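Local coordinates for type IV secretion system protein DotB (Yersinia pseudotuberculosis IP 31758, PDB 6GEF) that probably hydrolyses ATP as a hexameric AAA+ motor of the type IVb secretion machinery, at residues Q269-A274 with S302-S307; Y200-D205 with S231-S236. One frame throughout, in Å; residues are numbered along the deposited sequence.

Contact 1. Residues Q269-A274 with S302-S307; sequences QSIESA and SRFDES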
loop_
_atom_site.group_PDB
_atom_site.type_symbol
_atom_site.label_atom_id
_atom_site.label_comp_id
_atom_site.label_asym_id
_atom_site.label_seq_id
_atom_site.Cartn_x
_atom_site.Cartn_y
_atom_site.Cartn_z
ATOM N N GLN A 269 2.665 13.251 -19.442
ATOM C CA GLN A 269 3.799 13.909 -18.797
ATOM C C GLN A 269 4.909 14.173 -19.819
ATOM O O GLN A 269 5.615 15.185 -19.736
ATOM C CB GLN A 269 4.317 13.098 -17.610
ATOM C CG GLN A 269 5.670 13.567 -17.114
ATOM C CD GLN A 269 6.144 12.943 -15.846
ATOM O OE1 GLN A 269 6.411 13.656 -14.908
ATOM N NE2 GLN A 269 6.261 11.622 -15.816
ATOM N N SER A 270 5.150 13.250 -20.738
ATOM C CA SER A 270 6.128 13.477 -21.789
ATOM C C SER A 270 5.752 14.682 -22.652
ATOM O O SER A 270 6.576 15.546 -22.956
ATOM C CB SER A 270 6.300 12.230 -22.645
ATOM O OG SER A 270 5.121 11.913 -23.329
ATOM N N ILE A 271 4.495 14.740 -23.085
ATOM C CA ILE A 271 4.033 15.854 -23.904
ATOM C C ILE A 271 4.162 17.167 -23.140
ATOM O O ILE A 271 4.652 18.174 -23.680
ATOM C CB ILE A 271 2.581 15.634 -24.374
ATOM C CG1 ILE A 271 2.457 14.261 -25.069
ATOM C CG2 ILE A 271 2.124 16.740 -25.290
ATOM C CD1 ILE A 271 1.028 13.806 -25.226
ATOM N N GLU A 272 3.747 17.170 -21.866
ATOM C CA GLU A 272 3.822 18.392 -21.065
ATOM C C GLU A 272 5.276 18.838 -20.856
ATOM O O GLU A 272 5.562 20.020 -20.939
ATOM C CB GLU A 272 3.127 18.181 -19.726
ATOM C CG GLU A 272 1.622 18.283 -19.775
ATOM C CD GLU A 272 0.998 18.100 -18.369
ATOM O OE1 GLU A 272 1.544 17.300 -17.494
ATOM O OE2 GLU A 272 -0.073 18.739 -18.128
ATOM N N SER A 273 6.163 17.891 -20.642
ATOM C CA SER A 273 7.586 18.229 -20.479
ATOM C C SER A 273 8.161 18.754 -21.766
ATOM O O SER A 273 8.994 19.660 -21.766
ATOM C CB SER A 273 8.365 17.023 -19.947
ATOM O OG SER A 273 9.707 17.413 -19.704
ATOM N N ALA A 274 7.787 18.189 -22.902
ATOM C CA ALA A 274 8.118 18.800 -24.197
ATOM C C ALA A 274 7.626 20.238 -24.257
ATOM O O ALA A 274 8.329 21.122 -24.723
ATOM C CB ALA A 274 7.529 17.962 -25.328
ATOM N N SER A 302 -5.203 13.046 -27.402
ATOM C CA SER A 302 -5.945 12.040 -26.653
ATOM C C SER A 302 -5.454 11.937 -25.200
ATOM O O SER A 302 -6.223 11.631 -24.311
ATOM C CB SER A 302 -5.871 10.695 -27.351
ATOM O OG SER A 302 -4.549 10.176 -27.326
ATOM N N ARG A 303 -4.167 12.212 -24.991
ATOM C CA ARG A 303 -3.574 11.976 -23.683
ATOM C C ARG A 303 -4.102 12.900 -22.606
ATOM O O ARG A 303 -3.870 12.652 -21.421
ATOM C CB ARG A 303 -2.035 12.054 -23.772
ATOM C CG ARG A 303 -1.387 10.690 -24.023
ATOM C CD ARG A 303 -1.190 10.438 -25.491
ATOM N NE ARG A 303 -2.254 9.598 -26.033
ATOM C CZ ARG A 303 -2.262 8.261 -25.986
ATOM N NH1 ARG A 303 -1.293 7.593 -25.391
ATOM N NH2 ARG A 303 -3.261 7.600 -26.507
ATOM N N PHE A 304 -4.767 13.967 -22.990
ATOM C CA PHE A 304 -5.298 14.956 -22.045
ATOM C C PHE A 304 -6.792 14.744 -21.856
ATOM O O PHE A 304 -7.512 14.459 -22.774
ATOM C CB PHE A 304 -5.038 16.378 -22.554
ATOM C CG PHE A 304 -3.569 16.700 -22.717
ATOM C CD1 PHE A 304 -2.816 17.153 -21.660
ATOM C CD2 PHE A 304 -2.959 16.541 -23.946
ATOM C CE1 PHE A 304 -1.484 17.464 -21.822
ATOM C CE2 PHE A 304 -1.627 16.827 -24.109
ATOM C CZ PHE A 304 -0.886 17.293 -23.052
ATOM N N ASP A 305 -7.253 14.864 -20.632
ATOM C CA ASP A 305 -8.683 14.868 -20.339
ATOM C C ASP A 305 -9.349 16.099 -20.931
ATOM O O ASP A 305 -8.706 17.105 -21.217
ATOM C CB ASP A 305 -8.914 14.811 -18.831
ATOM C CG ASP A 305 -10.306 14.367 -18.474
ATOM O OD1 ASP A 305 -11.228 14.453 -19.342
ATOM O OD2 ASP A 305 -10.498 13.964 -17.304
ATOM N N GLU A 306 -10.659 16.013 -21.121
ATOM C CA GLU A 306 -11.422 17.103 -21.729
ATOM C C GLU A 306 -11.256 18.424 -20.982
ATOM O O GLU A 306 -11.047 19.472 -21.622
ATOM C CB GLU A 306 -12.887 16.763 -21.852
ATOM C CG GLU A 306 -13.231 15.607 -22.764
ATOM C CD GLU A 306 -14.703 15.219 -22.719
ATOM O OE1 GLU A 306 -15.620 16.027 -22.290
ATOM O OE2 GLU A 306 -14.947 14.037 -23.133
ATOM N N SER A 307 -11.269 18.365 -19.652
ATOM C CA SER A 307 -11.074 19.582 -18.856
ATOM C C SER A 307 -9.780 20.314 -19.240
ATOM O O SER A 307 -9.769 21.507 -19.495
ATOM C CB SER A 307 -11.060 19.254 -17.364
ATOM O OG SER A 307 -10.037 18.313 -17.071
#
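In Ile271, CG1 lies anti to the carbonyl carbon and beside the backbone N (chi1 -53°), which spreads the two branches over different partners: CD1 reaches Arg303 and CG2 reaches Phe304. With CG beside its own backbone N (chi1 -61°), Phe304 sends its ring to helix 268-280, although its CB does not head there. The ring meets that helix with its edge. Ile271 CG2 sits 3.8 Å from Phe304 CZ, close to the ring plane. One residue on, Glu272 uses its aliphatic part, with CG 3.8 Å from Phe304 CE1; its carboxylate plane is turned 60° from the ring, and OE2 makes a long, weak ion pair with Lys268. Ile271 CD1 is 3.8 Å from Arg303 CB, touching the aliphatic part, CB to CD, of a side chain that bends at chi2 and chi3 and carries its guanidinium away. There, Arg303 NH2 donates to Ser302 OG at 3.0 Å, with the oxygen in the guanidinium plane, and the same nitrogen forms a salt bridge to Asp315 of the second subunit. No hydrogen bond joins the two segments. This is apolar packing of a helix against the turn linking helices 293-302 and 306-319, in the P-loop NTPase-type domain beside a subunit interface.

Contact 2. Residues Y200-D205 with S231-S236; sequences YIMEND and SIIAQS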
loop_
_atom_site.group_PDB
_atom_site.type_symbol
_atom_site.label_atom_id
_atom_site.label_comp_id
_atom_site.label_asym_id
_atom_site.label_seq_id
_atom_site.Cartn_x
_atom_site.Cartn_y
_atom_site.Cartn_z
ATOM N N TYR A 200 23.620 17.633 -39.847
ATOM C CA TYR A 200 23.431 18.844 -40.633
ATOM C C TYR A 200 23.499 20.094 -39.762
ATOM O O TYR A 200 24.214 21.051 -40.086
ATOM C CB TYR A 200 22.098 18.787 -41.380
ATOM C CG TYR A 200 21.783 20.046 -42.158
ATOM C CD1 TYR A 200 22.469 20.364 -43.340
ATOM C CD2 TYR A 200 20.764 20.903 -41.738
ATOM C CE1 TYR A 200 22.182 21.503 -44.037
ATOM C CE2 TYR A 200 20.481 22.067 -42.414
ATOM C CZ TYR A 200 21.181 22.361 -43.585
ATOM O OH TYR A 200 20.868 23.485 -44.317
ATOM N N ILE A 201 22.790 20.079 -38.635
ATOM C CA ILE A 201 22.766 21.240 -37.757
ATOM C C ILE A 201 24.169 21.593 -37.296
ATOM O O ILE A 201 24.600 22.752 -37.409
ATOM C CB ILE A 201 21.816 21.006 -36.560
ATOM C CG1 ILE A 201 20.373 21.265 -36.972
ATOM C CG2 ILE A 201 22.197 21.888 -35.379
ATOM C CD1 ILE A 201 19.382 21.064 -35.845
ATOM N N MET A 202 24.901 20.616 -36.792
ATOM C CA MET A 202 26.265 20.861 -36.303
ATOM C C MET A 202 27.186 21.352 -37.432
ATOM O O MET A 202 27.980 22.257 -37.220
ATOM C CB MET A 202 26.837 19.599 -35.675
ATOM C CG MET A 202 26.129 19.120 -34.448
ATOM S SD MET A 202 26.797 17.574 -33.805
ATOM C CE MET A 202 28.306 18.194 -33.040
ATOM N N GLU A 203 27.018 20.794 -38.621
ATOM C CA GLU A 203 27.996 21.036 -39.687
ATOM C C GLU A 203 27.733 22.348 -40.439
ATOM O O GLU A 203 28.668 22.989 -40.879
ATOM C CB GLU A 203 28.011 19.871 -40.671
ATOM C CG GLU A 203 28.667 18.616 -40.139
ATOM C CD GLU A 203 28.565 17.449 -41.091
ATOM O OE1 GLU A 203 29.329 16.469 -40.933
ATOM O OE2 GLU A 203 27.702 17.509 -42.023
ATOM N N ASN A 204 26.474 22.760 -40.509
ATOM C CA ASN A 204 26.079 23.923 -41.302
ATOM C C ASN A 204 25.634 25.057 -40.391
ATOM O O ASN A 204 25.484 24.888 -39.190
ATOM C CB ASN A 204 24.942 23.541 -42.274
ATOM C CG ASN A 204 25.332 22.500 -43.283
ATOM O OD1 ASN A 204 25.784 21.409 -42.914
ATOM N ND2 ASN A 204 25.135 22.807 -44.537
ATOM N N ASP A 205 25.451 26.228 -40.985
ATOM C CA ASP A 205 24.948 27.398 -40.280
ATOM C C ASP A 205 23.416 27.309 -40.310
ATOM O O ASP A 205 22.782 27.549 -41.329
ATOM C CB ASP A 205 25.458 28.688 -40.928
ATOM C CG ASP A 205 25.034 29.923 -40.177
ATOM O OD1 ASP A 205 24.081 29.866 -39.401
ATOM O OD2 ASP A 205 25.598 31.001 -40.395
ATOM N N SER A 231 28.787 24.226 -32.181
ATOM C CA SER A 231 27.818 23.360 -31.555
ATOM C C SER A 231 28.538 22.252 -30.787
ATOM O O SER A 231 29.584 21.761 -31.211
ATOM C CB SER A 231 26.908 22.719 -32.596
ATOM O OG SER A 231 25.923 23.612 -33.060
ATOM N N ILE A 232 27.991 21.912 -29.622
ATOM C CA ILE A 232 28.426 20.755 -28.852
ATOM C C ILE A 232 27.222 19.841 -28.632
ATOM O O ILE A 232 26.092 20.319 -28.458
ATOM C CB ILE A 232 29.035 21.175 -27.514
ATOM C CG1 ILE A 232 30.363 21.925 -27.772
ATOM C CG2 ILE A 232 29.265 19.948 -26.604
ATOM C CD1 ILE A 232 30.895 22.724 -26.595
ATOM N N ILE A 233 27.501 18.530 -28.688
ATOM C CA ILE A 233 26.428 17.529 -28.580
ATOM C C ILE A 233 26.725 16.626 -27.405
ATOM O O ILE A 233 27.866 16.185 -27.239
ATOM C CB ILE A 233 26.303 16.718 -29.893
ATOM C CG1 ILE A 233 25.013 15.904 -29.881
ATOM C CG2 ILE A 233 27.483 15.785 -30.084
ATOM C CD1 ILE A 233 23.747 16.724 -30.056
ATOM N N ALA A 234 25.729 16.366 -26.578
ATOM C CA ALA A 234 25.858 15.491 -25.408
ATOM C C ALA A 234 24.766 14.448 -25.465
ATOM O O ALA A 234 23.580 14.802 -25.455
ATOM C CB ALA A 234 25.761 16.280 -24.116
ATOM N N GLN A 235 25.154 13.163 -25.544
ATOM C CA GLN A 235 24.194 12.070 -25.601
ATOM C C GLN A 235 24.133 11.357 -24.264
ATOM O O GLN A 235 25.143 11.097 -23.633
ATOM C CB GLN A 235 24.632 11.085 -26.685
ATOM C CG GLN A 235 24.622 11.645 -28.088
ATOM C CD GLN A 235 25.033 10.588 -29.124
ATOM O OE1 GLN A 235 26.161 10.109 -29.110
ATOM N NE2 GLN A 235 24.139 10.242 -30.020
ATOM N N SER A 236 22.920 11.035 -23.842
ATOM C CA SER A 236 22.663 10.248 -22.632
ATOM C C SER A 236 21.699 9.135 -22.951
ATOM O O SER A 236 20.794 9.275 -23.755
ATOM C CB SER A 236 22.111 11.129 -21.512
ATOM O OG SER A 236 22.752 12.402 -21.443
#
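Helix 187-203, whose N-terminal turns carry part of the probable Walker A motif, ends here against strand 232-237, the outermost strand on its side of the mixed sheet within this chain. Met202, near the helix C-terminus, makes the direct side-chain contacts. With CG anti to the carbonyl carbon (chi1 -64°) and the chain extended through chi2, the sulfur reaches the strand; a bend at chi3 (76°) then lays the methyl against Ile233. Met202 CE is 3.9 Å from Ile233 CG2, and Met202 SD is 4.0 Å from Ile233 CB. The two side chains cross at about a right angle, with the thioether end of the methionine meeting the beta-branch of the isoleucine. Nearer the backbone, Met202 CG rests 4.1 Å from Ser231 CB, so the serine takes part through its methylene. The CB atoms of Ser231 and Ile233 are directed to the helix segment and that of Ile232 away from it, the alternation of an extended chain, which Ser231 enters just before the strand. Leu212 of strand 211-216 extends the apolar patch, touching both Met202 and Ile233.

No hydrogen bond runs directly between the segments. Ser228 OG links them through the backbone instead, bonding Met202 O and, weakly, Ser231 N. The third subunit also meets this strand: its Lys59 NZ bonds Ile233 O, and Gln235 makes backbone bonds to it. A helix packed on a sheet, with methionine and isoleucine filling the layer between, is the alpha/beta core construction of a P-loop NTPase.

In the fold
Along the chain, both segments of contact 2 precede both of contact 1, and all four fall within the range of the secretion ATPase family. Their centres are about 29 Å apart and their nearest atoms about 14 Å, so they do not touch. Each joins different elements of one alpha/beta domain: 200-205 with 231-236 packs a helix on an end strand of the sheet, while 269-274 with 302-307 packs a helix against an interhelical turn. Of the probable Walker A residues, Gly184 precedes helix 187-203, which ends in contact 2, and Gly189, Lys190 and Ser191 lie in its first turns. Both contacts border other subunits of the six-chain assembly: contact 1 the second, contact 2 the third.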